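Local structure of attachment invasion locus protein (Yersinia pestis, 3QRA) at residues Ala12-Lys17 against Ala49-Gly54; Ala94-Ala99 against Ser112-Ala117; Ala134-Ser139 against Gly147-Gly152. The protein mediates bacterial adhesion from the outer membrane and probably promotes invasion of eukaryotic host cells by an unknown mechanism. All blocks are in the same frame, centred on the assembly; numbering follows the deposited sequence.

Contact 1 of 3, residues Ala12-Lys17 against Ala49-Gly54; sequences AQSRVK and AQTRRG
Ser14 OG is gripped by two hydroxyls: Thr51 OG1, at 2.8 Å, and Thr148 OG1 from strand 144-156. The Ser14 hydroxyl thus lies between the two threonine hydroxyls. The rotation of Thr51 (chi1 60°) sets up the meeting. It holds OG1 between the backbone N and the carbonyl carbon, reaching for Ser14, and puts the CG2 methyl beside the backbone N on the Ala12 side. There CG2 packs 3.8 Å from Ala12 CB and also lies 3.4 Å from Ser14 OG, so one threonine meets the opposing strand through both of its branches.

No backbone bond joins the two segments. Their axes approach only to 6.7 Å and run at 59° to each other, because residues 12-17 and 49-53 belong to barrel strands separated by strand 28-37. Ala12, Ser14, Ala49 and Thr51 direct their CB atoms toward the other segment, into the barrel interior, while Gln13 and Gln50 point away. Just 165 Å² is buried between the segments, in keeping with a contact made by inward side chains of next-but-one strands. With one hydroxyl shared by two others, proton directions along Thr51, Ser14 and Thr148 are probably coupled, and buried polar oxygens within the barrel satisfy one another.

Contact 2 of 3, residues Ala94-Ala99 against Ser112-Ala117; sequences AGHGKA and SKTSLA. With C8E ((hydroxyethyloxy)tri(ethyloxy)octane), chain D.
Four backbone hydrogen bonds hold Ala94-Ala99 to Ser112-Ala117, two at each hydrogen-bonded pair: Gly95 N to Ser115 O, Ser115 N to Gly95 O, Gly97 N to Lys113 O and Lys113 N to Gly97 O each measure 2.9 Å. At the non-hydrogen-bonded pairs CA hydrogens add weaker contacts to carbonyl oxygens, the shortest running from Ser112 CA to Gly97 O at 3.1 Å, with Thr114 CA to Gly95 O and His96 CA to Lys113 O as further examples.

Polar side-chain contact is concentrated at the non-hydrogen-bonded pair His96-Thr114. His96 ND1 lies 2.8 Å from Thr114 OG1 at a good angle of 162°, with the hydroxyl at the ring edge and near its plane. The imidazole reaches across because CG is anti to the backbone N (chi1 179°), while Thr114 keeps OG1 beside its own backbone N and lays CG2 against Gly95 O. Tyr72, on the preceding strand, meets the His96 ring.

The strands form the two arms of an antiparallel hairpin in the eight-stranded outer-membrane barrel, their directions differing by 143° with the sheet's twist. Ser115, on the face opposite His96, gives its OG a bond with Lys140 O on strand 130-141, the next one round the barrel.

The Ala117 methyl lies against the backbone, CB 3.7 Å from Gly95 N; Lys98 CB meets Ser112 CB at 3.9 Å. On the face bearing Lys113 and Ser115, a detergent alkyl chain lies against the sheet: its C2 is 3.6 Å from Gly97 O, its C3 touches Lys113 CB at 3.8 Å, and C1 reaches Ala99 CB.

Contact 3 of 3, residues Ala134-Ser139 against Gly147-Gly152; sequences ASYEYS and GTWMLG. With C8E ((hydroxyethyloxy)tri(ethyloxy)octane), chain H; C8E ((hydroxyethyloxy)tri(ethyloxy)octane), chain B.
Ala134-Ser139 and Gly147-Gly152 run antiparallel, 4.7 Å apart at closest axis approach and at 163°. Four backbone bonds join them, both ways between Ser135 and Met150 and both ways between Glu137 and Thr148.

On the face of Tyr136 and Trp149, Tyr136 CB stands 3.8 Å above the centroid of the six-membered indole ring, 8° off its normal, a CH-pi contact. Tyr136 CD1 comes down over the same ring system, 3.4 Å from Trp149 CE2; with the ring planes at 52° the pair is oblique. A detergent chain continues this apolar surface, its C2 near the indole edge, 3.5 Å from Trp149 CZ3, and its C8 against Tyr136 CD2.

The other face mixes Met150 with the polar Ser135, Glu137 and Thr148. The extended Met150 chain carries CE to 3.4 Å from Glu137 OE1, and SD lies 3.5 Å from Ser135 OG, whose polar partner is Lys33 NZ. Glu137 OE2 is gripped by Ser73 OG and Tyr71 OH from across the barrel. A water bonded to Thr148 OG1 (2.8 Å) weakly donates to Glu137 O. Apolar aromatics facing detergent outside and hydrogen-bonded polar groups inside are characteristic of a hairpin in an outer-membrane beta-barrel.

Starting from the N terminus, contact 1 closes first, spanning 31 residues and reaching past strand 28-37 to join strands 5-18 and 42-53. Contact 2 then ties hairpin strands 86-102 and 108-124 across 12 intervening residues, and contact 3 ties strands 130-141 and 144-156 across seven. The three follow in series, so none encloses or crosses another along the chain. In space, contacts 1 and 3 meet where strands 5-18 and 144-156 seal the barrel, Arg15 N being 2.8 Å from Gly147 O. Contacts 2 and 3 meet at Leu116 O and Ser139 OG, 2.8 Å apart. Contacts 1 and 2 stay about 7 Å apart at their nearest atoms.

Contact 1 of 3, residues Ala12-Lys17 against Ala49-Gly54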
# COMPACT_ATOMS: atom_id res chain seq x y z
N ALA A 12 6.27 2.57 -1.58
CA ALA A 12 5.48 1.35 -1.76
C ALA A 12 6.03 0.55 -2.94
O ALA A 12 6.42 1.12 -3.96
CB ALA A 12 4.01 1.70 -1.97
N GLN A 13 6.10 -0.77 -2.80
CA GLN A 13 6.57 -1.60 -3.90
C GLN A 13 5.69 -2.85 -3.96
O GLN A 13 5.45 -3.48 -2.93
CB GLN A 13 8.03 -1.99 -3.70
CG GLN A 13 8.57 -2.90 -4.80
CD GLN A 13 9.95 -2.50 -5.28
OE1 GLN A 13 10.29 -2.68 -6.44
NE2 GLN A 13 10.75 -1.95 -4.37
N SER A 14 5.19 -3.16 -5.14
CA SER A 14 4.31 -4.31 -5.32
C SER A 14 5.01 -5.44 -6.08
O SER A 14 5.92 -5.20 -6.89
CB SER A 14 3.03 -3.93 -6.08
OG SER A 14 2.27 -2.94 -5.41
N ARG A 15 4.60 -6.66 -5.77
CA ARG A 15 4.85 -7.83 -6.58
C ARG A 15 3.50 -8.24 -7.15
O ARG A 15 2.50 -8.22 -6.44
CB ARG A 15 5.41 -8.97 -5.73
CG ARG A 15 6.84 -8.76 -5.22
CD ARG A 15 7.38 -10.04 -4.59
NE ARG A 15 8.78 -9.93 -4.21
N VAL A 16 3.47 -8.58 -8.43
CA VAL A 16 2.23 -8.90 -9.11
C VAL A 16 2.37 -10.28 -9.74
O VAL A 16 3.29 -10.51 -10.53
CB VAL A 16 1.90 -7.87 -10.20
CG1 VAL A 16 0.59 -8.22 -10.89
CG2 VAL A 16 1.82 -6.47 -9.59
N LYS A 17 1.45 -11.18 -9.42
CA LYS A 17 1.56 -12.56 -9.89
C LYS A 17 0.23 -13.12 -10.40
O LYS A 17 -0.77 -13.07 -9.70
CB LYS A 17 2.07 -13.45 -8.76
CG LYS A 17 2.08 -14.96 -9.08
CD LYS A 17 3.21 -15.35 -10.00
CE LYS A 17 3.04 -16.80 -10.48
NZ LYS A 17 4.32 -17.40 -10.86
N ALA A 49 -2.43 3.90 -0.94
CA ALA A 49 -1.23 3.44 -1.62
C ALA A 49 -1.42 3.48 -3.12
O ALA A 49 -2.52 3.25 -3.64
CB ALA A 49 -0.85 2.01 -1.16
N GLN A 50 -0.33 3.76 -3.83
CA GLN A 50 -0.36 3.63 -5.28
C GLN A 50 0.98 3.10 -5.74
O GLN A 50 2.01 3.51 -5.24
CB GLN A 50 -0.69 4.98 -5.93
CG GLN A 50 0.51 5.80 -6.36
CD GLN A 50 0.14 6.86 -7.39
OE1 GLN A 50 -1.00 7.35 -7.41
NE2 GLN A 50 1.07 7.18 -8.28
N THR A 51 0.94 2.13 -6.65
CA THR A 51 2.15 1.66 -7.32
C THR A 51 1.88 1.57 -8.82
O THR A 51 0.74 1.47 -9.26
CB THR A 51 2.63 0.29 -6.81
OG1 THR A 51 1.61 -0.70 -7.03
CG2 THR A 51 3.00 0.35 -5.32
N ARG A 52 2.94 1.61 -9.61
CA ARG A 52 2.74 1.59 -11.05
C ARG A 52 3.99 1.12 -11.75
O ARG A 52 5.10 1.18 -11.21
CB ARG A 52 2.33 2.97 -11.56
CG ARG A 52 3.37 4.05 -11.33
CD ARG A 52 2.78 5.45 -11.55
NE ARG A 52 3.82 6.46 -11.75
N ARG A 53 3.79 0.63 -12.96
CA ARG A 53 4.89 0.35 -13.86
C ARG A 53 4.42 0.85 -15.20
O ARG A 53 3.49 0.28 -15.78
CB ARG A 53 5.16 -1.16 -13.91
CG ARG A 53 6.29 -1.56 -14.84
CD ARG A 53 6.33 -3.07 -15.06
N GLY A 54 5.02 1.92 -15.70
CA GLY A 54 4.58 2.51 -16.96
C GLY A 54 5.58 2.34 -18.09
O GLY A 54 6.48 1.51 -18.03

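Contact 2 of 3, residues Ala94-Ala99 against Ser112-Ala117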
# COMPACT_ATOMS: atom_id res chain seq x y z
N ALA A 94 -10.21 -1.45 -0.07
CA ALA A 94 -10.35 -1.80 -1.47
C ALA A 94 -9.05 -1.57 -2.22
O ALA A 94 -8.34 -0.58 -1.97
CB ALA A 94 -11.47 -0.97 -2.11
N GLY A 95 -8.76 -2.49 -3.13
CA GLY A 95 -7.67 -2.34 -4.09
C GLY A 95 -8.26 -2.27 -5.49
O GLY A 95 -9.30 -2.87 -5.77
N HIS A 96 -7.59 -1.52 -6.37
CA HIS A 96 -8.03 -1.35 -7.74
C HIS A 96 -6.80 -1.45 -8.62
O HIS A 96 -5.84 -0.69 -8.44
CB HIS A 96 -8.71 0.01 -7.94
CG HIS A 96 -9.16 0.26 -9.36
ND1 HIS A 96 -10.33 -0.27 -9.87
CD2 HIS A 96 -8.59 0.96 -10.36
CE1 HIS A 96 -10.46 0.11 -11.13
NE2 HIS A 96 -9.42 0.86 -11.45
N GLY A 97 -6.83 -2.40 -9.54
CA GLY A 97 -5.75 -2.60 -10.49
C GLY A 97 -6.20 -2.38 -11.92
O GLY A 97 -7.35 -2.65 -12.29
N LYS A 98 -5.28 -1.87 -12.73
CA LYS A 98 -5.52 -1.70 -14.15
C LYS A 98 -4.27 -2.08 -14.93
O LYS A 98 -3.16 -1.68 -14.57
CB LYS A 98 -5.92 -0.25 -14.46
CG LYS A 98 -6.11 0.01 -15.98
CD LYS A 98 -6.89 1.30 -16.20
CE LYS A 98 -7.39 1.42 -17.64
NZ LYS A 98 -6.27 1.65 -18.59
N ALA A 99 -4.46 -2.87 -15.97
CA ALA A 99 -3.37 -3.28 -16.84
C ALA A 99 -3.75 -3.03 -18.29
O ALA A 99 -4.84 -3.39 -18.72
CB ALA A 99 -3.04 -4.76 -16.62
N SER A 112 -9.47 -3.83 -15.90
CA SER A 112 -9.34 -3.26 -14.57
C SER A 112 -10.30 -3.96 -13.61
O SER A 112 -11.33 -4.52 -14.02
CB SER A 112 -9.55 -1.74 -14.59
OG SER A 112 -10.92 -1.40 -14.49
N LYS A 113 -9.94 -3.96 -12.34
CA LYS A 113 -10.70 -4.71 -11.35
C LYS A 113 -10.56 -4.07 -9.98
O LYS A 113 -9.48 -3.60 -9.61
CB LYS A 113 -10.23 -6.17 -11.30
CG LYS A 113 -10.84 -7.01 -10.18
CD LYS A 113 -12.30 -7.34 -10.46
CE LYS A 113 -12.89 -8.21 -9.35
NZ LYS A 113 -14.32 -8.55 -9.62
N THR A 114 -11.66 -4.06 -9.23
CA THR A 114 -11.65 -3.64 -7.83
C THR A 114 -12.02 -4.83 -6.95
O THR A 114 -12.98 -5.55 -7.23
CB THR A 114 -12.69 -2.53 -7.58
OG1 THR A 114 -12.44 -1.44 -8.48
CG2 THR A 114 -12.61 -2.03 -6.14
N SER A 115 -11.25 -5.04 -5.89
CA SER A 115 -11.51 -6.13 -4.98
C SER A 115 -11.16 -5.69 -3.58
O SER A 115 -10.73 -4.55 -3.38
CB SER A 115 -10.68 -7.36 -5.36
OG SER A 115 -11.14 -8.52 -4.67
N LEU A 116 -11.35 -6.57 -2.61
CA LEU A 116 -10.93 -6.27 -1.25
C LEU A 116 -9.41 -6.19 -1.17
O LEU A 116 -8.69 -6.89 -1.90
CB LEU A 116 -11.43 -7.36 -0.30
CG LEU A 116 -12.94 -7.40 -0.08
CD1 LEU A 116 -13.33 -8.65 0.72
CD2 LEU A 116 -13.40 -6.12 0.64
N ALA A 117 -8.92 -5.31 -0.29
CA ALA A 117 -7.50 -5.29 0.05
C ALA A 117 -7.37 -5.49 1.56
O ALA A 117 -8.19 -5.00 2.33
CB ALA A 117 -6.87 -3.98 -0.37
C1 C8E D . -4.75 -5.80 -13.18
C2 C8E D . -6.19 -5.74 -13.66
C3 C8E D . -6.99 -6.91 -13.10
C4 C8E D . -7.24 -8.00 -14.13
C5 C8E D . -8.37 -8.91 -13.68
C6 C8E D . -9.27 -9.31 -14.85
C7 C8E D . -10.47 -8.39 -14.98
C8 C8E D . -11.09 -8.51 -16.38

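Contact 3 of 3, residues Ala134-Ser139 against Gly147-Gly152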
# COMPACT_ATOMS: atom_id res chain seq x y z
N ALA A 134 5.66 0.63 8.80
CA ALA A 134 5.91 -0.44 7.83
C ALA A 134 4.70 -1.34 7.76
O ALA A 134 4.12 -1.68 8.78
CB ALA A 134 7.16 -1.24 8.19
N SER A 135 4.32 -1.73 6.55
CA SER A 135 3.16 -2.60 6.42
C SER A 135 3.18 -3.44 5.15
O SER A 135 3.95 -3.18 4.23
CB SER A 135 1.86 -1.79 6.50
OG SER A 135 1.58 -1.12 5.28
N TYR A 136 2.34 -4.47 5.14
CA TYR A 136 2.13 -5.31 3.97
C TYR A 136 0.64 -5.32 3.64
O TYR A 136 -0.22 -5.24 4.54
CB TYR A 136 2.64 -6.74 4.22
CG TYR A 136 2.28 -7.69 3.09
CD1 TYR A 136 3.04 -7.71 1.92
CD2 TYR A 136 1.19 -8.55 3.19
CE1 TYR A 136 2.72 -8.58 0.88
CE2 TYR A 136 0.86 -9.41 2.15
CZ TYR A 136 1.63 -9.42 1.00
OH TYR A 136 1.32 -10.27 -0.04
N GLU A 137 0.35 -5.39 2.35
CA GLU A 137 -1.02 -5.40 1.87
C GLU A 137 -1.16 -6.45 0.78
O GLU A 137 -0.25 -6.67 0.02
CB GLU A 137 -1.32 -4.03 1.28
CG GLU A 137 -2.69 -3.87 0.68
CD GLU A 137 -2.92 -2.42 0.34
OE1 GLU A 137 -3.05 -1.62 1.29
OE2 GLU A 137 -2.92 -2.08 -0.87
N TYR A 138 -2.33 -7.08 0.71
CA TYR A 138 -2.61 -8.11 -0.28
C TYR A 138 -3.97 -7.84 -0.92
O TYR A 138 -4.93 -7.47 -0.23
CB TYR A 138 -2.63 -9.49 0.38
CG TYR A 138 -3.06 -10.60 -0.55
CD1 TYR A 138 -2.17 -11.15 -1.47
CD2 TYR A 138 -4.35 -11.13 -0.48
CE1 TYR A 138 -2.56 -12.20 -2.32
CE2 TYR A 138 -4.75 -12.17 -1.32
CZ TYR A 138 -3.86 -12.69 -2.23
OH TYR A 138 -4.26 -13.72 -3.05
N SER A 139 -4.05 -7.98 -2.23
CA SER A 139 -5.34 -7.90 -2.90
C SER A 139 -5.36 -8.89 -4.05
O SER A 139 -4.40 -8.97 -4.82
CB SER A 139 -5.62 -6.48 -3.41
OG SER A 139 -6.89 -6.37 -4.03
N GLY A 147 0.77 -8.14 -4.09
CA GLY A 147 1.29 -7.95 -2.74
C GLY A 147 2.09 -6.66 -2.68
O GLY A 147 2.92 -6.41 -3.55
N THR A 148 1.85 -5.83 -1.68
CA THR A 148 2.51 -4.53 -1.62
C THR A 148 3.15 -4.28 -0.26
O THR A 148 2.49 -4.36 0.77
CB THR A 148 1.52 -3.39 -1.94
OG1 THR A 148 0.91 -3.62 -3.22
CG2 THR A 148 2.23 -2.00 -1.93
N TRP A 149 4.44 -3.98 -0.27
CA TRP A 149 5.16 -3.60 0.94
C TRP A 149 5.31 -2.09 0.99
O TRP A 149 5.46 -1.44 -0.04
CB TRP A 149 6.54 -4.25 0.98
CG TRP A 149 6.50 -5.70 1.39
CD1 TRP A 149 6.49 -6.79 0.57
CD2 TRP A 149 6.43 -6.21 2.73
NE1 TRP A 149 6.45 -7.95 1.33
CE2 TRP A 149 6.41 -7.61 2.65
CE3 TRP A 149 6.40 -5.60 4.00
CZ2 TRP A 149 6.35 -8.42 3.79
CZ3 TRP A 149 6.34 -6.41 5.13
CH2 TRP A 149 6.32 -7.80 5.02
N MET A 150 5.26 -1.56 2.21
CA MET A 150 5.28 -0.12 2.42
C MET A 150 6.21 0.20 3.56
O MET A 150 6.18 -0.49 4.59
CB MET A 150 3.86 0.38 2.75
CG MET A 150 2.84 0.08 1.63
SD MET A 150 1.15 0.46 2.14
CE MET A 150 0.26 -0.69 1.08
N LEU A 151 7.01 1.25 3.38
CA LEU A 151 7.93 1.69 4.43
C LEU A 151 8.01 3.21 4.39
O LEU A 151 8.45 3.78 3.40
CB LEU A 151 9.32 1.10 4.20
CG LEU A 151 10.43 1.61 5.13
CD1 LEU A 151 10.16 1.21 6.58
CD2 LEU A 151 11.79 1.08 4.68
N GLY A 152 7.61 3.85 5.48
CA GLY A 152 7.47 5.29 5.50
C GLY A 152 7.87 5.92 6.82
O GLY A 152 8.30 5.24 7.75
C1 C8E H . 5.94 -4.95 8.97
C2 C8E H . 4.87 -5.77 8.26
C3 C8E H . 4.28 -6.83 9.18
C4 C8E H . 2.90 -7.27 8.70
C5 C8E H . 2.82 -8.79 8.54
C6 C8E H . 2.41 -9.19 7.12
C7 C8E H . 2.93 -10.58 6.78
C8 C8E H . 2.58 -10.98 5.35
O9 C8E H . 3.62 -11.77 4.82
C1 C8E B . 3.24 14.26 3.65
C2 C8E B . 3.53 14.11 5.14
C3 C8E B . 4.79 13.29 5.38
C4 C8E B . 5.75 14.00 6.32
C5 C8E B . 7.12 14.18 5.67
C6 C8E B . 8.12 13.21 6.30
C7 C8E B . 9.30 12.94 5.37
C8 C8E B . 9.90 11.56 5.63
O9 C8E B . 10.05 10.91 4.38
C10 C8E B . 10.70 9.66 4.46
C11 C8E B . 9.85 8.69 3.66
O12 C8E B . 10.49 7.43 3.57
C13 C8E B . 10.66 6.86 4.84
C14 C8E B . 11.84 5.91 4.82
O15 C8E B . 11.78 5.13 5.99
C16 C8E B . 12.35 5.80 7.10
C17 C8E B . 13.82 6.10 6.84
O HOH W 1 -1.37 -5.15 -2.53